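Local coordinates for protein NF-kappa-B inhibitor beta (Mus musculus, PDB 1OY3) that inhibits NF-kappa-B by forming a complex with it through a stack of ankyrin repeats and trapping it in the cytoplasm, at residues Gln20-Leu25 against Ala58-Lys63. Numbering follows the deposited sequence.
Sequences QHEPFL and ASTVEK
Ser-59 lies at the fringe of this contact, its hydroxyl 4.3 Å from OE1 of Glu-22 and so merely near the carboxylate. One residue further on, Thr-60 comes much closer. Its OG1 stands 3.0 Å from Glu-22 OE2 and 3.2 Å from OE1, facing both oxygens of the group, while a hydrogen bond joins the same hydroxyl to Glu-57 at the turn before the helix. The methyl branch, CG2, is anti to the backbone N and meets CD2 of Leu-25 at 3.8 Å, so a single threonine serves the polar and the apolar halves of the interface.

Lys-63, a turn later, repeats that division along its length. Beyond CG the chain is fully extended; CD passes 3.9 Å from Leu-25 CD2, and NZ forms a salt bridge with Glu-22 OE1 at 3.0 Å. The ammonium meets this oxygen from above the carboxylate plane, 62° out of it. The bend of Glu-22 at chi2 (-74°) turns its carboxylate out of an extended course, and the ammonium of Lys-63 lies alongside the glutamate chain, with NZ also 3.7 Å from Glu-22 CB. A second salt bridge, to Asp-26, places NZ between two acids one turn apart on helix 22-32, which probably favours its charged form.

The example illustrates how consecutive ankyrin repeats stack: helix 22-32 of the first repeat lies beside helix 58-66 of the second. Thr-60 and Val-61 also pack on helix 48-55 of their own repeat, and Val-61 reaches helix 91-97 of the third, continuing the row of helices.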
ATOM      1  N   GLN C  20      19.276  12.121  14.420  1.00 35.32           N
ATOM      2  CA  GLN C  20      19.828  11.055  15.245  1.00 32.52           C
ATOM      3  C   GLN C  20      20.617  11.613  16.425  1.00 30.00           C
ATOM      4  O   GLN C  20      21.767  11.229  16.657  1.00 26.35           O
ATOM      5  CB  GLN C  20      20.733  10.173  14.381  1.00 36.99           C
ATOM      6  CG  GLN C  20      19.990   9.469  13.254  1.00 41.33           C
ATOM      7  CD  GLN C  20      20.916   8.806  12.255  1.00 42.61           C
ATOM      8  OE1 GLN C  20      21.696   7.919  12.602  1.00 47.42           O
ATOM      9  NE2 GLN C  20      20.829   9.234  11.003  1.00 43.01           N
ATOM     10  N   HIS C  21      20.000  12.523  17.170  1.00 24.87           N
ATOM     11  CA  HIS C  21      20.666  13.123  18.322  1.00 28.07           C
ATOM     12  C   HIS C  21      20.072  12.567  19.621  1.00 28.17           C
ATOM     13  O   HIS C  21      19.187  13.172  20.228  1.00 24.03           O
ATOM     14  CB  HIS C  21      20.511  14.649  18.279  1.00 26.76           C
ATOM     15  CG  HIS C  21      21.474  15.380  19.163  1.00 30.63           C
ATOM     16  ND1 HIS C  21      22.517  16.130  18.665  1.00 34.19           N
ATOM     17  CD2 HIS C  21      21.563  15.462  20.512  1.00 27.66           C
ATOM     18  CE1 HIS C  21      23.207  16.644  19.669  1.00 35.40           C
ATOM     19  NE2 HIS C  21      22.648  16.254  20.801  1.00 38.02           N
ATOM     20  N   GLU C  22      20.560  11.406  20.042  1.00 29.68           N
ATOM     21  CA  GLU C  22      20.062  10.773  21.256  1.00 30.39           C
ATOM     22  C   GLU C  22      20.018  11.704  22.462  1.00 30.86           C
ATOM     23  O   GLU C  22      19.009  11.768  23.166  1.00 25.21           O
ATOM     24  CB  GLU C  22      20.623   9.360  21.388  1.00 33.29           C
ATOM     25  CG  GLU C  22      20.346   8.505  20.164  1.00 43.97           C
ATOM     26  CD  GLU C  22      18.899   8.058  20.079  1.00 49.03           C
ATOM     27  OE1 GLU C  22      18.552   7.074  20.768  1.00 52.19           O
ATOM     28  OE2 GLU C  22      18.114   8.681  19.322  1.00 44.74           O
ATOM     29  N   PRO C  23      21.119  12.427  22.726  1.00 28.81           N
ATOM     30  CA  PRO C  23      21.165  13.353  23.862  1.00 30.95           C
ATOM     31  C   PRO C  23      20.020  14.363  23.873  1.00 28.70           C
ATOM     32  O   PRO C  23      19.336  14.520  24.883  1.00 28.67           O
ATOM     33  CB  PRO C  23      22.530  14.012  23.704  1.00 30.11           C
ATOM     34  CG  PRO C  23      23.361  12.868  23.180  1.00 31.20           C
ATOM     35  CD  PRO C  23      22.450  12.303  22.105  1.00 28.79           C
ATOM     36  N   PHE C  24      19.801  15.053  22.757  1.00 31.95           N
ATOM     37  CA  PHE C  24      18.716  16.023  22.707  1.00 31.04           C
ATOM     38  C   PHE C  24      17.383  15.286  22.768  1.00 29.82           C
ATOM     39  O   PHE C  24      16.432  15.768  23.385  1.00 27.71           O
ATOM     40  CB  PHE C  24      18.796  16.885  21.443  1.00 32.22           C
ATOM     41  CG  PHE C  24      17.910  18.108  21.488  1.00 37.03           C
ATOM     42  CD1 PHE C  24      17.938  18.963  22.591  1.00 37.96           C
ATOM     43  CD2 PHE C  24      17.051  18.409  20.432  1.00 38.89           C
ATOM     44  CE1 PHE C  24      17.122  20.099  22.646  1.00 35.17           C
ATOM     45  CE2 PHE C  24      16.232  19.542  20.474  1.00 36.60           C
ATOM     46  CZ  PHE C  24      16.268  20.389  21.584  1.00 37.14           C
ATOM     47  N   LEU C  25      17.311  14.116  22.133  1.00 28.64           N
ATOM     48  CA  LEU C  25      16.080  13.335  22.167  1.00 26.54           C
ATOM     49  C   LEU C  25      15.711  13.108  23.620  1.00 25.37           C
ATOM     50  O   LEU C  25      14.587  13.391  24.032  1.00 24.75           O
ATOM     51  CB  LEU C  25      16.249  11.977  21.481  1.00 27.39           C
ATOM     52  CG  LEU C  25      15.059  11.033  21.728  1.00 30.08           C
ATOM     53  CD1 LEU C  25      13.767  11.710  21.303  1.00 30.80           C
ATOM     54  CD2 LEU C  25      15.247   9.722  20.975  1.00 29.18           C
ATOM     55  N   ALA C  58      16.120   0.630  16.658  1.00 21.59           N
ATOM     56  CA  ALA C  58      15.425  -0.077  17.738  1.00 16.91           C
ATOM     57  C   ALA C  58      15.512   0.613  19.080  1.00 20.01           C
ATOM     58  O   ALA C  58      14.566   0.588  19.871  1.00 22.28           O
ATOM     59  CB  ALA C  58      15.955  -1.522  17.856  1.00 13.68           C
ATOM     60  N   SER C  59      16.654   1.231  19.349  1.00 18.69           N
ATOM     61  CA  SER C  59      16.830   1.917  20.611  1.00 20.23           C
ATOM     62  C   SER C  59      15.934   3.155  20.660  1.00 19.60           C
ATOM     63  O   SER C  59      15.279   3.429  21.667  1.00 21.68           O
ATOM     64  CB  SER C  59      18.295   2.312  20.781  1.00 25.78           C
ATOM     65  OG  SER C  59      18.487   2.993  21.998  1.00 31.07           O
ATOM     66  N   THR C  60      15.879   3.886  19.556  1.00 18.84           N
ATOM     67  CA  THR C  60      15.068   5.098  19.493  1.00 17.80           C
ATOM     68  C   THR C  60      13.569   4.789  19.521  1.00 20.18           C
ATOM     69  O   THR C  60      12.775   5.561  20.062  1.00 18.80           O
ATOM     70  CB  THR C  60      15.416   5.904  18.230  1.00 20.77           C
ATOM     71  OG1 THR C  60      16.818   6.206  18.245  1.00 16.58           O
ATOM     72  CG2 THR C  60      14.608   7.206  18.174  1.00 20.70           C
ATOM     73  N   VAL C  61      13.183   3.648  18.960  1.00 14.86           N
ATOM     74  CA  VAL C  61      11.786   3.274  18.950  1.00 10.84           C
ATOM     75  C   VAL C  61      11.323   2.945  20.368  1.00 14.29           C
ATOM     76  O   VAL C  61      10.184   3.245  20.735  1.00 10.82           O
ATOM     77  CB  VAL C  61      11.533   2.065  18.011  1.00  9.96           C
ATOM     78  CG1 VAL C  61      10.144   1.484  18.259  1.00  5.26           C
ATOM     79  CG2 VAL C  61      11.667   2.520  16.545  1.00  7.12           C
ATOM     80  N   GLU C  62      12.205   2.349  21.171  1.00 17.58           N
ATOM     81  CA  GLU C  62      11.854   1.996  22.544  1.00 15.13           C
ATOM     82  C   GLU C  62      11.631   3.231  23.408  1.00 18.22           C
ATOM     83  O   GLU C  62      10.691   3.278  24.201  1.00 19.27           O
ATOM     84  CB  GLU C  62      12.943   1.110  23.174  1.00 21.30           C
ATOM     85  CG  GLU C  62      12.707   0.765  24.651  1.00 20.71           C
ATOM     86  CD  GLU C  62      13.706  -0.252  25.194  1.00 16.35           C
ATOM     87  OE1 GLU C  62      14.909  -0.126  24.882  1.00 18.01           O
ATOM     88  OE2 GLU C  62      13.294  -1.172  25.934  1.00 12.70           O
ATOM     89  N   LYS C  63      12.499   4.227  23.260  1.00 10.62           N
ATOM     90  CA  LYS C  63      12.374   5.452  24.046  1.00 14.23           C
ATOM     91  C   LYS C  63      11.027   6.086  23.774  1.00 13.79           C
ATOM     92  O   LYS C  63      10.273   6.398  24.699  1.00 17.08           O
ATOM     93  CB  LYS C  63      13.484   6.430  23.683  1.00 11.36           C
ATOM     94  CG  LYS C  63      14.869   5.943  24.033  1.00 14.16           C
ATOM     95  CD  LYS C  63      15.884   7.034  23.732  1.00 18.87           C
ATOM     96  CE  LYS C  63      17.283   6.608  24.110  1.00 18.50           C
ATOM     97  NZ  LYS C  63      18.238   7.663  23.695  1.00 27.59           N
TER